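Local coordinates for SSO1986 (Sulfolobus solfataricus, PDB 2X5Q), which serves as the Cmr7 subunit of the CMR ribonucleoprotein complex, which carries crRNA and belongs to the CRISPR antiviral defence system, at residues V12-T17 with N26-G31; S46-K51 with N168-E173; L57-Y62 with F120-K125; V72-P77 with Y189-L194; Y107-K112 with E183-Y188. All blocks are in the same frame, centred on the assembly; numbering follows the deposited sequence.

Contact 1: residues V12-T17 with N26-G31; sequences VFLPIT and NQIKIG
Ile30 holds CG1 beside its own backbone N (chi1 -55°) and then runs fully extended (chi2 -180°), which carries CD1 up to the ring of Pro15. The contact is one of sheet-to-sheet packing: Pro15 ends strand 11-15 of the large mixed sheet, while Ile28 lies on strand 27-29 of the four-stranded antiparallel sheet and Ile30 is close by in the chain. No hydrogen bond joins the two segments directly, and their closest CA atoms, those of Pro15 and Ile30, stay 7.2 Å apart, so side chains make the join. Ile30 meets the ring crosswise, at about a right angle. Its CD1 lies 3.5 Å from Pro15 CD, and its CG2 branch, turned opposite the backbone N, is 4.0 Å from Pro15 CG, so two branches of one isoleucine grip neighbouring ring carbons. Leu14 and Ile28 form a second crossed pair through their CD1 methyls; the modelled separation there is too short for carbons and is doubtful, although both residues are buried. Ile162 of helix 148-162 touches both, so the apolar layer continues into a helix. At the polar margin a water joins the segments: Thr17 OG1, which also receives a bond from Ser19 N, donates to it over 2.9 Å, and the water donates to Ile30 O at 2.7 Å.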
# COMPACT_ATOMS: atom_id res chain seq x y z
N VAL A 12 10.71 -11.97 8.37
CA VAL A 12 9.86 -11.03 9.07
C VAL A 12 10.42 -9.63 8.84
O VAL A 12 11.63 -9.45 8.85
CB VAL A 12 9.75 -11.35 10.59
CG1 VAL A 12 11.11 -11.28 11.28
CG2 VAL A 12 8.77 -10.40 11.29
N PHE A 13 9.55 -8.67 8.59
CA PHE A 13 9.94 -7.24 8.51
C PHE A 13 10.10 -6.68 9.89
O PHE A 13 9.13 -6.63 10.68
CB PHE A 13 8.86 -6.46 7.75
CG PHE A 13 9.16 -4.98 7.58
CD1 PHE A 13 10.15 -4.54 6.70
CD2 PHE A 13 8.41 -4.02 8.26
CE1 PHE A 13 10.39 -3.17 6.52
CE2 PHE A 13 8.64 -2.63 8.08
CZ PHE A 13 9.62 -2.22 7.22
N LEU A 14 11.31 -6.24 10.19
CA LEU A 14 11.61 -5.61 11.46
C LEU A 14 11.68 -4.11 11.19
O LEU A 14 12.66 -3.65 10.59
CB LEU A 14 12.94 -6.16 12.01
CG LEU A 14 13.48 -5.79 13.39
CD1 LEU A 14 14.64 -6.73 13.74
CD2 LEU A 14 13.94 -4.37 13.48
N PRO A 15 10.64 -3.36 11.58
CA PRO A 15 10.73 -1.90 11.49
C PRO A 15 11.84 -1.34 12.36
O PRO A 15 11.95 -1.73 13.53
CB PRO A 15 9.36 -1.40 12.00
CG PRO A 15 8.47 -2.58 11.99
CD PRO A 15 9.35 -3.79 12.14
N ILE A 16 12.65 -0.45 11.81
CA ILE A 16 13.68 0.23 12.60
C ILE A 16 13.16 1.62 13.00
O ILE A 16 13.10 2.54 12.17
CB ILE A 16 14.99 0.32 11.81
CG1 ILE A 16 15.44 -1.08 11.37
CG2 ILE A 16 16.10 1.00 12.64
CD1 ILE A 16 15.78 -2.02 12.50
N THR A 17 12.75 1.75 14.27
CA THR A 17 12.26 3.02 14.81
C THR A 17 13.04 3.39 16.05
O THR A 17 13.81 2.59 16.54
CB THR A 17 10.79 2.93 15.25
OG1 THR A 17 10.71 2.17 16.46
CG2 THR A 17 9.91 2.28 14.19
N ASN A 26 16.86 -13.84 21.77
CA ASN A 26 16.53 -13.67 20.35
C ASN A 26 15.19 -13.02 20.00
O ASN A 26 14.60 -13.33 18.97
CB ASN A 26 16.76 -14.99 19.55
CG ASN A 26 15.71 -16.08 19.83
OD1 ASN A 26 15.25 -16.25 20.96
ND2 ASN A 26 15.36 -16.84 18.79
N GLN A 27 14.74 -12.07 20.83
CA GLN A 27 13.51 -11.34 20.56
C GLN A 27 13.70 -9.83 20.54
O GLN A 27 14.47 -9.27 21.31
CB GLN A 27 12.45 -11.68 21.60
CG GLN A 27 11.87 -13.06 21.47
CD GLN A 27 10.93 -13.39 22.61
OE1 GLN A 27 10.20 -12.52 23.09
NE2 GLN A 27 10.93 -14.64 23.05
N ILE A 28 12.97 -9.18 19.66
CA ILE A 28 13.01 -7.74 19.54
C ILE A 28 11.60 -7.21 19.76
O ILE A 28 10.68 -7.59 19.03
CB ILE A 28 13.52 -7.34 18.16
CG1 ILE A 28 14.96 -7.85 17.98
CG2 ILE A 28 13.46 -5.81 17.96
CD1 ILE A 28 15.36 -8.02 16.57
N LYS A 29 11.44 -6.38 20.79
CA LYS A 29 10.20 -5.67 21.02
C LYS A 29 10.12 -4.50 20.03
O LYS A 29 11.00 -3.63 20.03
CB LYS A 29 10.14 -5.16 22.46
CG LYS A 29 8.94 -4.27 22.78
CD LYS A 29 8.70 -4.17 24.29
CE LYS A 29 7.66 -3.11 24.62
NZ LYS A 29 7.30 -3.07 26.08
N ILE A 30 9.11 -4.50 19.17
CA ILE A 30 8.91 -3.40 18.24
C ILE A 30 8.10 -2.31 18.92
O ILE A 30 8.38 -1.11 18.75
CB ILE A 30 8.21 -3.86 16.97
CG1 ILE A 30 8.98 -5.00 16.33
CG2 ILE A 30 8.12 -2.71 15.94
CD1 ILE A 30 8.34 -5.50 15.08
N GLY A 31 7.10 -2.71 19.68
CA GLY A 31 6.38 -1.80 20.54
C GLY A 31 5.57 -2.60 21.53
O GLY A 31 5.79 -3.81 21.68
O HOH W 1 8.17 1.17 17.38

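Contact 2: residues S46-K51 with N168-E173; sequences SQIDDK and NSLNKE
The linker between helix 164-169 and helix 172-185 presses Leu170 against Ile48 and the backbone beyond it, where strand 47-49 turns toward strand 52-60 at one end of the mixed sheet. Leu170 is the one residue of its segment that makes the contact. Its chi1 of -58° sets CG beside the backbone N, and the two methyls divide the work. CD1 meets Ile48 CD1 at 4.3 Å, a loose apolar touch. CD2 instead lies against the main chain, 4.1 Å from Asp49 O and 4.2 Å from Asp50 CA. No hydrogen bond crosses between the segments, and the buried area, 109 Å² over both sides, is modest. Ile48 also meets Tyr163 and Leu178, so the Leu170 contact adjoins further packing around Ile48. The turn is held from within: Asp49 OD1 takes the Lys51 N-H at 2.8 Å, the donor standing 39° out of the carboxylate plane, and the same oxygen accepts from His54 NE2. The Lys51 to Asp50 salt bridge is long. On the helical side Asn171 sits at the N-cap, its OD1 receiving Gln174 N. The geometry thus pairs two recognised elements: an Asx turn at the bend of the antiparallel hairpin formed by strands 47-49 and 52-60, and a linker residue packed immediately before an asparagine-capped helix start.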
# COMPACT_ATOMS: atom_id res chain seq x y z
N SER A 46 18.21 -9.15 4.62
CA SER A 46 19.05 -8.01 4.99
C SER A 46 20.38 -8.52 5.54
O SER A 46 20.42 -9.48 6.31
CB SER A 46 18.36 -7.11 6.00
OG SER A 46 17.14 -6.60 5.48
N GLN A 47 21.46 -7.86 5.14
CA GLN A 47 22.82 -8.35 5.38
C GLN A 47 23.75 -7.23 5.82
O GLN A 47 23.60 -6.09 5.39
CB GLN A 47 23.37 -9.02 4.11
CG GLN A 47 22.69 -10.36 3.75
CD GLN A 47 22.80 -10.73 2.27
OE1 GLN A 47 23.90 -10.68 1.69
NE2 GLN A 47 21.67 -11.13 1.66
N ILE A 48 24.69 -7.54 6.71
CA ILE A 48 25.80 -6.64 6.98
C ILE A 48 27.11 -7.28 6.54
O ILE A 48 27.26 -8.51 6.53
CB ILE A 48 25.85 -6.14 8.47
CG1 ILE A 48 26.37 -7.20 9.43
CG2 ILE A 48 24.48 -5.66 8.94
CD1 ILE A 48 26.92 -6.61 10.71
N ASP A 49 28.05 -6.44 6.12
CA ASP A 49 29.38 -6.90 5.74
C ASP A 49 30.35 -5.75 5.92
O ASP A 49 29.98 -4.75 6.53
CB ASP A 49 29.37 -7.46 4.30
CG ASP A 49 29.00 -6.42 3.25
OD1 ASP A 49 29.09 -5.20 3.49
OD2 ASP A 49 28.60 -6.85 2.15
N ASP A 50 31.57 -5.87 5.39
CA ASP A 50 32.57 -4.82 5.54
C ASP A 50 32.23 -3.49 4.83
O ASP A 50 32.93 -2.51 5.02
CB ASP A 50 34.01 -5.30 5.19
CG ASP A 50 34.18 -5.75 3.73
OD1 ASP A 50 33.20 -5.76 2.96
OD2 ASP A 50 35.31 -6.13 3.36
N LYS A 51 31.15 -3.46 4.05
CA LYS A 51 30.71 -2.24 3.36
C LYS A 51 29.47 -1.59 3.98
O LYS A 51 29.05 -0.51 3.54
CB LYS A 51 30.43 -2.54 1.88
CG LYS A 51 31.50 -3.34 1.16
CD LYS A 51 32.84 -2.64 1.17
CE LYS A 51 33.91 -3.49 0.50
NZ LYS A 51 35.27 -3.10 0.95
N ASN A 168 31.08 -8.84 15.19
CA ASN A 168 32.28 -9.04 16.01
C ASN A 168 33.54 -9.17 15.17
O ASN A 168 34.64 -8.94 15.68
CB ASN A 168 32.14 -10.29 16.90
CG ASN A 168 31.09 -10.14 18.00
OD1 ASN A 168 30.76 -9.04 18.42
ND2 ASN A 168 30.58 -11.27 18.49
N SER A 169 33.38 -9.54 13.89
CA SER A 169 34.51 -9.62 12.96
C SER A 169 34.93 -8.25 12.41
O SER A 169 36.04 -8.09 11.93
CB SER A 169 34.22 -10.62 11.81
OG SER A 169 33.46 -10.05 10.75
N LEU A 170 34.04 -7.26 12.50
CA LEU A 170 34.32 -5.92 11.95
C LEU A 170 35.31 -5.13 12.81
O LEU A 170 35.29 -5.20 14.03
CB LEU A 170 33.03 -5.11 11.82
CG LEU A 170 31.92 -5.71 10.94
CD1 LEU A 170 30.79 -4.73 10.80
CD2 LEU A 170 32.45 -6.13 9.56
N ASN A 171 36.17 -4.37 12.14
CA ASN A 171 37.05 -3.43 12.84
C ASN A 171 36.26 -2.16 13.14
O ASN A 171 35.08 -2.07 12.82
CB ASN A 171 38.32 -3.16 12.02
CG ASN A 171 38.07 -2.32 10.77
OD1 ASN A 171 37.09 -1.57 10.68
ND2 ASN A 171 38.97 -2.43 9.80
N LYS A 172 36.92 -1.17 13.74
CA LYS A 172 36.24 0.01 14.26
C LYS A 172 35.64 0.86 13.14
O LYS A 172 34.48 1.27 13.22
CB LYS A 172 37.20 0.86 15.12
CG LYS A 172 36.48 1.90 15.97
CD LYS A 172 37.43 2.82 16.70
CE LYS A 172 36.66 3.86 17.51
NZ LYS A 172 35.40 4.25 16.83
N GLU A 173 36.43 1.10 12.10
CA GLU A 173 35.97 1.80 10.90
C GLU A 173 34.73 1.16 10.27
O GLU A 173 33.82 1.86 9.82
CB GLU A 173 37.10 1.85 9.87
CG GLU A 173 36.72 2.47 8.53
CD GLU A 173 37.91 2.63 7.60
OE1 GLU A 173 38.87 1.83 7.71
OE2 GLU A 173 37.88 3.55 6.76

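Contact 3: residues L57-Y62 with F120-K125; sequences LVLTGY and FSLPIK
Leu59 and Leu122 reach toward each other tip to tip in the tight half of this contact, with Leu59 CD2 at 3.9 Å from Leu122 CD2 and at 4.1 Å from Leu122 CD1. Beside them Leu57 and Phe120 approach from opposite directions. Leu57 turns CG opposite its backbone N (chi1 -174°), which directs the branch toward the ring, where Leu57 CD2 meets Phe120 CE1 at 3.7 Å, obliquely. All four residues are buried, and Phe13 of strand 11-15 touches both Leu57 and Leu122, joining the two pairs. The other half is looser. Tyr62 and Ile124 also point toward the opposite segment, yet neither side chain makes a close contact with it, and both are partly exposed. Tyr62 has a local neighbour instead: Leu59 CD2 lies 3.8 Å above one face of its ring, displaced toward the rim. The second subunit comes in here: its Phe75 packs on Tyr62 and reaches Leu122 of the tight half as well, and its Tyr132 packs on Ile124. No hydrogen bond crosses the segments, as expected for strands that are not neighbours: 80-86 and 11-15 lie between them in the sheet. That their CA atoms still approach to 9.8 Å, from Leu59 to Leu122, is consistent with strong curvature, as in the apolar inner side of a curled mixed beta-sheet.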
# COMPACT_ATOMS: atom_id res chain seq x y z
N LEU A 57 14.21 -2.94 3.24
CA LEU A 57 12.88 -2.81 2.63
C LEU A 57 12.23 -1.48 3.00
O LEU A 57 12.15 -1.12 4.18
CB LEU A 57 11.99 -3.98 3.04
CG LEU A 57 10.61 -4.03 2.37
CD1 LEU A 57 10.75 -4.31 0.88
CD2 LEU A 57 9.76 -5.08 3.07
N VAL A 58 11.75 -0.76 1.99
CA VAL A 58 11.05 0.50 2.17
C VAL A 58 9.58 0.21 1.91
O VAL A 58 9.19 -0.09 0.79
CB VAL A 58 11.54 1.59 1.19
CG1 VAL A 58 10.82 2.96 1.46
CG2 VAL A 58 13.06 1.72 1.29
N LEU A 59 8.77 0.27 2.95
CA LEU A 59 7.35 -0.02 2.82
C LEU A 59 6.60 1.28 2.62
O LEU A 59 6.31 1.98 3.58
CB LEU A 59 6.87 -0.74 4.07
CG LEU A 59 5.73 -1.73 3.89
CD1 LEU A 59 6.21 -2.86 2.98
CD2 LEU A 59 5.30 -2.26 5.27
N THR A 60 6.29 1.62 1.37
CA THR A 60 5.58 2.87 1.06
C THR A 60 4.06 2.69 1.25
O THR A 60 3.56 1.58 1.23
CB THR A 60 5.91 3.41 -0.37
OG1 THR A 60 5.47 2.49 -1.37
CG2 THR A 60 7.43 3.61 -0.55
N GLY A 61 3.32 3.78 1.44
CA GLY A 61 1.89 3.69 1.76
C GLY A 61 1.59 3.19 3.17
O GLY A 61 0.44 2.81 3.46
N TYR A 62 2.60 3.22 4.04
CA TYR A 62 2.53 2.78 5.44
C TYR A 62 3.20 3.76 6.39
O TYR A 62 4.19 4.40 6.04
CB TYR A 62 3.18 1.40 5.62
CG TYR A 62 2.32 0.28 5.14
CD1 TYR A 62 1.39 -0.31 6.00
CD2 TYR A 62 2.38 -0.17 3.82
CE1 TYR A 62 0.56 -1.32 5.57
CE2 TYR A 62 1.56 -1.19 3.37
CZ TYR A 62 0.65 -1.76 4.25
OH TYR A 62 -0.17 -2.77 3.83
N PHE A 120 7.49 -13.19 3.35
CA PHE A 120 7.75 -12.39 4.54
C PHE A 120 6.47 -11.89 5.19
O PHE A 120 5.43 -11.75 4.52
CB PHE A 120 8.70 -11.22 4.25
CG PHE A 120 8.09 -10.09 3.48
CD1 PHE A 120 7.80 -8.89 4.10
CD2 PHE A 120 7.87 -10.20 2.11
CE1 PHE A 120 7.25 -7.84 3.39
CE2 PHE A 120 7.34 -9.16 1.40
CZ PHE A 120 7.02 -7.97 2.04
N SER A 121 6.54 -11.64 6.49
CA SER A 121 5.40 -11.13 7.25
C SER A 121 5.66 -9.73 7.83
O SER A 121 6.78 -9.43 8.23
CB SER A 121 5.05 -12.11 8.36
OG SER A 121 4.60 -13.34 7.83
N LEU A 122 4.60 -8.92 7.88
CA LEU A 122 4.61 -7.56 8.43
C LEU A 122 3.72 -7.50 9.66
O LEU A 122 2.66 -8.09 9.64
CB LEU A 122 3.99 -6.59 7.42
CG LEU A 122 4.52 -6.64 5.99
CD1 LEU A 122 3.56 -5.92 5.07
CD2 LEU A 122 5.93 -6.05 5.93
N PRO A 123 4.13 -6.75 10.71
CA PRO A 123 3.27 -6.48 11.86
C PRO A 123 2.28 -5.32 11.61
O PRO A 123 2.70 -4.17 11.56
CB PRO A 123 4.27 -6.09 12.95
CG PRO A 123 5.43 -5.50 12.21
CD PRO A 123 5.45 -6.11 10.85
N ILE A 124 0.99 -5.64 11.45
CA ILE A 124 -0.04 -4.63 11.10
C ILE A 124 -1.16 -4.46 12.14
O ILE A 124 -1.39 -5.34 12.96
CB ILE A 124 -0.73 -4.97 9.78
CG1 ILE A 124 -1.35 -6.37 9.84
CG2 ILE A 124 0.27 -4.84 8.64
CD1 ILE A 124 -2.56 -6.56 8.93
N LYS A 125 -1.83 -3.31 12.08
CA LYS A 125 -3.08 -3.07 12.83
C LYS A 125 -3.34 -1.58 12.94
O LYS A 125 -3.35 -0.89 11.91
CB LYS A 125 -3.05 -3.70 14.24
CG LYS A 125 -4.21 -3.28 15.13
CD LYS A 125 -4.52 -4.34 16.18
CE LYS A 125 -5.50 -3.84 17.22
NZ LYS A 125 -6.18 -5.00 17.88

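Contact 4: residues V72-P77 with Y189-L194; sequences VPTFDP and YSIKSL
Val72 and Ile191 cross at about a right angle where the hairpin of strands 62-65 and 70-73 packs on the two-stranded antiparallel ribbon of strands 139-144 and 188-193. Ile191 directs its main branch opposite the backbone N (chi1 -177°), leaving CG2 to meet Val72. That methyl sits against the branch point of the valine: Val72 CB and Val72 CG2 are each 4.1 Å from Ile191 CG2, so the methyl is shared about equally between them, at ordinary packing distance. The longer branch reaches past the end of strand 70-73, where Ile191 CD1 comes to 4.4 Å from Thr74 CG2, a peripheral touch. Ala63, Thr141 and Leu136 also pack on Ile191, which is buried. Thr74 offers its methyl to the isoleucine while its hydroxyl bonds to Asp79 OD2. Lys105 of the second subunit also packs on Thr74. Within the loop, Asp76 N makes a weak hydrogen bond to Thr74 OG1 at 3.5 Å, bent to 139°.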
# COMPACT_ATOMS: atom_id res chain seq x y z
N VAL A 72 0.58 0.79 9.89
CA VAL A 72 -0.75 1.24 9.51
C VAL A 72 -0.77 1.69 8.05
O VAL A 72 -0.00 2.58 7.67
CB VAL A 72 -1.22 2.41 10.39
CG1 VAL A 72 -2.60 2.89 9.93
CG2 VAL A 72 -1.26 1.97 11.86
N PRO A 73 -1.66 1.11 7.24
CA PRO A 73 -1.73 1.56 5.85
C PRO A 73 -2.40 2.92 5.79
O PRO A 73 -3.50 3.09 6.31
CB PRO A 73 -2.58 0.47 5.17
CG PRO A 73 -3.47 -0.05 6.26
CD PRO A 73 -2.64 0.04 7.53
N THR A 74 -1.72 3.89 5.20
CA THR A 74 -2.18 5.27 5.18
C THR A 74 -2.71 5.72 3.83
O THR A 74 -3.35 6.78 3.72
CB THR A 74 -1.06 6.21 5.61
OG1 THR A 74 -0.04 6.23 4.61
CG2 THR A 74 -0.46 5.72 6.94
N PHE A 75 -2.46 4.93 2.79
CA PHE A 75 -2.92 5.24 1.44
C PHE A 75 -2.36 6.57 0.94
O PHE A 75 -3.01 7.29 0.17
CB PHE A 75 -4.44 5.17 1.37
CG PHE A 75 -4.95 3.78 1.58
CD1 PHE A 75 -5.09 2.92 0.49
CD2 PHE A 75 -5.21 3.30 2.85
CE1 PHE A 75 -5.52 1.60 0.69
CE2 PHE A 75 -5.65 2.00 3.04
CZ PHE A 75 -5.80 1.15 1.97
N ASP A 76 -1.14 6.87 1.39
CA ASP A 76 -0.37 8.05 0.96
C ASP A 76 0.98 7.49 0.54
O ASP A 76 1.76 7.07 1.39
CB ASP A 76 -0.23 9.03 2.12
CG ASP A 76 0.51 10.31 1.74
OD1 ASP A 76 1.33 10.30 0.79
OD2 ASP A 76 0.27 11.34 2.40
N PRO A 77 1.27 7.47 -0.78
CA PRO A 77 2.52 6.84 -1.25
C PRO A 77 3.80 7.55 -0.80
O PRO A 77 4.89 6.95 -0.89
CB PRO A 77 2.39 6.91 -2.78
CG PRO A 77 1.44 8.00 -3.05
CD PRO A 77 0.48 8.01 -1.89
N TYR A 189 7.85 7.38 8.82
CA TYR A 189 6.67 8.16 9.13
C TYR A 189 5.91 7.45 10.24
O TYR A 189 5.65 6.24 10.15
CB TYR A 189 5.79 8.34 7.89
CG TYR A 189 6.33 9.37 6.94
CD1 TYR A 189 5.79 10.65 6.90
CD2 TYR A 189 7.41 9.08 6.10
CE1 TYR A 189 6.31 11.62 6.04
CE2 TYR A 189 7.92 10.05 5.24
CZ TYR A 189 7.37 11.30 5.22
OH TYR A 189 7.87 12.25 4.39
N SER A 190 5.64 8.17 11.32
CA SER A 190 4.85 7.61 12.41
C SER A 190 3.51 8.30 12.44
O SER A 190 3.40 9.48 12.09
CB SER A 190 5.55 7.72 13.76
OG SER A 190 5.47 9.01 14.28
N ILE A 191 2.49 7.56 12.83
CA ILE A 191 1.13 8.06 12.85
C ILE A 191 0.66 8.10 14.30
O ILE A 191 0.96 7.18 15.08
CB ILE A 191 0.20 7.22 11.95
CG1 ILE A 191 -1.22 7.78 11.92
CG2 ILE A 191 0.22 5.74 12.34
CD1 ILE A 191 -2.04 7.25 10.75
N LYS A 192 -0.04 9.16 14.65
CA LYS A 192 -0.51 9.39 16.01
C LYS A 192 -1.89 10.04 15.98
O LYS A 192 -2.20 10.81 15.07
CB LYS A 192 0.49 10.30 16.76
CG LYS A 192 0.05 10.66 18.16
CD LYS A 192 0.98 11.62 18.85
CE LYS A 192 0.37 12.05 20.19
NZ LYS A 192 0.12 10.87 21.09
N SER A 193 -2.71 9.72 16.98
CA SER A 193 -4.01 10.37 17.12
C SER A 193 -3.85 11.69 17.85
O SER A 193 -3.10 11.79 18.82
CB SER A 193 -5.01 9.47 17.85
OG SER A 193 -4.50 9.10 19.11
N LEU A 194 -4.54 12.71 17.36
CA LEU A 194 -4.45 14.06 17.92
C LEU A 194 -5.32 14.28 19.16
O LEU A 194 -5.07 15.22 19.94
CB LEU A 194 -4.84 15.08 16.85
CG LEU A 194 -3.89 15.15 15.66
CD1 LEU A 194 -4.54 15.80 14.46
CD2 LEU A 194 -2.64 15.92 16.06

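Contact 5: residues Y107-K112 with E183-Y188; sequences YIIRKK and EEIFNY
This is a mixed contact, part salt bridge and part apolar packing, between the short strand 108-109 with the residue after it and the last turn of helix 172-185. Arg110 and Ile185 come at each other from opposite directions, and Glu184 meets the guanidinium at the guanidinium edge. Ile185 CD1 stands 3.8 Å above the guanidinium plane, over the centre, while Ile185 CG1 touches Arg110 NH2 at 3.7 Å. One flat face is therefore laid on hydrocarbon and the N-H groups point outward round the rim. There Glu184 OE1 lies in the guanidinium plane and accepts from NH2; the bond is nearly straight, at 174°, but weak at 3.3 Å between Arg110 NH2 and Glu184 OE1. The two planes stand 55° apart, so this is no flat two-pronged pair. A bend in the arginine chain (chi2 -73°) turns the group toward the helix. Next to it Ile109 and Ile185 run antiparallel alongside one another, Ile109 CD1 being 4.2 Å from Ile185 CG2. Ile185 CG2 also lies over the centre of the Phe186 ring. The helix ends in an inverse gamma turn centred on Phe186, in which Asn187 N bonds to Ile185 O at 2.9 Å. Strand 108-109 borders strand 52-60, whose Ile56 touches Arg110, while the other segment leads on into strand 188-193 and Phe186 packs against Leu53.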
# COMPACT_ATOMS: atom_id res chain seq x y z
N TYR A 107 10.48 -3.15 -2.90
CA TYR A 107 11.20 -1.88 -2.82
C TYR A 107 12.38 -2.01 -1.84
O TYR A 107 12.31 -1.58 -0.68
CB TYR A 107 10.24 -0.76 -2.42
CG TYR A 107 10.80 0.65 -2.51
CD1 TYR A 107 12.07 0.91 -3.01
CD2 TYR A 107 10.02 1.73 -2.14
CE1 TYR A 107 12.55 2.19 -3.10
CE2 TYR A 107 10.50 3.03 -2.22
CZ TYR A 107 11.77 3.25 -2.69
OH TYR A 107 12.26 4.52 -2.79
N ILE A 108 13.46 -2.59 -2.35
CA ILE A 108 14.64 -2.89 -1.54
C ILE A 108 15.74 -1.90 -1.92
O ILE A 108 16.04 -1.74 -3.10
CB ILE A 108 15.10 -4.36 -1.78
CG1 ILE A 108 14.03 -5.37 -1.31
CG2 ILE A 108 16.44 -4.64 -1.09
CD1 ILE A 108 14.32 -6.86 -1.74
N ILE A 109 16.34 -1.23 -0.94
CA ILE A 109 17.48 -0.35 -1.21
C ILE A 109 18.79 -0.91 -0.66
O ILE A 109 18.78 -1.83 0.16
CB ILE A 109 17.24 1.10 -0.70
CG1 ILE A 109 16.90 1.10 0.79
CG2 ILE A 109 16.11 1.75 -1.49
CD1 ILE A 109 17.06 2.45 1.43
N ARG A 110 19.91 -0.34 -1.13
CA ARG A 110 21.25 -0.84 -0.82
C ARG A 110 21.30 -2.32 -1.20
O ARG A 110 21.68 -3.16 -0.39
CB ARG A 110 21.59 -0.66 0.66
CG ARG A 110 21.37 0.74 1.22
CD ARG A 110 22.41 1.68 0.74
NE ARG A 110 22.28 3.02 1.32
CZ ARG A 110 23.08 3.57 2.23
NH1 ARG A 110 24.11 2.91 2.75
NH2 ARG A 110 22.83 4.81 2.65
N LYS A 111 20.88 -2.63 -2.42
CA LYS A 111 20.70 -4.04 -2.83
C LYS A 111 22.02 -4.79 -2.90
O LYS A 111 23.00 -4.28 -3.42
CB LYS A 111 19.98 -4.15 -4.18
CG LYS A 111 18.47 -4.16 -4.10
CD LYS A 111 17.84 -4.52 -5.48
CE LYS A 111 17.67 -6.04 -5.68
NZ LYS A 111 16.68 -6.42 -6.77
N LYS A 112 22.04 -6.01 -2.35
CA LYS A 112 23.21 -6.89 -2.42
C LYS A 112 22.75 -8.33 -2.59
O LYS A 112 22.10 -8.87 -1.70
CB LYS A 112 24.06 -6.79 -1.16
CG LYS A 112 25.32 -7.69 -1.18
CD LYS A 112 25.76 -8.09 0.22
CE LYS A 112 26.95 -9.06 0.18
NZ LYS A 112 26.60 -10.35 -0.52
N GLU A 183 22.00 5.55 10.84
CA GLU A 183 21.55 6.92 11.04
C GLU A 183 21.07 7.58 9.73
O GLU A 183 20.08 8.29 9.74
CB GLU A 183 22.65 7.75 11.72
CG GLU A 183 22.23 9.17 12.08
CD GLU A 183 20.89 9.26 12.81
OE1 GLU A 183 20.47 8.29 13.48
OE2 GLU A 183 20.25 10.32 12.70
N GLU A 184 21.76 7.29 8.62
CA GLU A 184 21.39 7.80 7.29
C GLU A 184 20.05 7.27 6.80
O GLU A 184 19.22 8.02 6.30
CB GLU A 184 22.43 7.41 6.23
CG GLU A 184 23.68 8.24 6.21
CD GLU A 184 24.83 7.60 5.40
OE1 GLU A 184 24.68 6.46 4.86
OE2 GLU A 184 25.90 8.24 5.33
N ILE A 185 19.89 5.96 6.90
CA ILE A 185 18.81 5.27 6.21
C ILE A 185 17.45 5.34 6.89
O ILE A 185 16.45 5.57 6.23
CB ILE A 185 19.16 3.77 6.01
CG1 ILE A 185 20.35 3.62 5.08
CG2 ILE A 185 17.97 2.98 5.45
CD1 ILE A 185 21.03 2.28 5.24
N PHE A 186 17.40 5.10 8.19
CA PHE A 186 16.14 4.71 8.83
C PHE A 186 15.29 5.88 9.32
O PHE A 186 14.93 5.97 10.50
CB PHE A 186 16.39 3.68 9.92
CG PHE A 186 16.80 2.35 9.37
CD1 PHE A 186 15.90 1.57 8.68
CD2 PHE A 186 18.11 1.92 9.46
CE1 PHE A 186 16.27 0.35 8.15
CE2 PHE A 186 18.48 0.70 8.93
CZ PHE A 186 17.57 -0.07 8.28
N ASN A 187 14.98 6.78 8.39
CA ASN A 187 13.89 7.71 8.56
C ASN A 187 12.58 6.98 8.29
O ASN A 187 12.55 5.98 7.56
CB ASN A 187 14.02 8.87 7.59
CG ASN A 187 15.37 9.51 7.62
OD1 ASN A 187 15.96 9.69 8.68
ND2 ASN A 187 15.86 9.89 6.44
N TYR A 188 11.50 7.46 8.89
CA TYR A 188 10.20 6.82 8.77
C TYR A 188 9.08 7.79 9.12
O TYR A 188 9.32 8.91 9.62
CB TYR A 188 10.12 5.56 9.66
CG TYR A 188 10.30 5.82 11.15
CD1 TYR A 188 9.21 5.91 12.00
CD2 TYR A 188 11.56 5.97 11.71
CE1 TYR A 188 9.36 6.15 13.38
CE2 TYR A 188 11.73 6.20 13.08
CZ TYR A 188 10.62 6.29 13.90
OH TYR A 188 10.78 6.53 15.24

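Contacts 1, 2, 3 and 5 all reach the large mixed sheet. Contacts 1 and 3, centres about 12 Å apart, meet at adjoining strands 11-15 and 117-123: Phe13 N lies 2.9 Å from Ser121 O, a probable hydrogen bond, and Phe13 turns from contact 1 toward Leu57 and Leu122 of contact 3. Contact 5 joins contact 3 through Val58 N and Tyr107 O, 2.8 Å apart, and touches contact 1 where Phe186 meets Ile16. It shares helix 172-185 with contact 2, their centres about 16 Å apart. Contact 4 meets contact 3 where Gly61 O approaches Thr74 N, and both border the second subunit. Contacts 2 and 4, with centres about 33 Å apart, mark opposite sides of the chain.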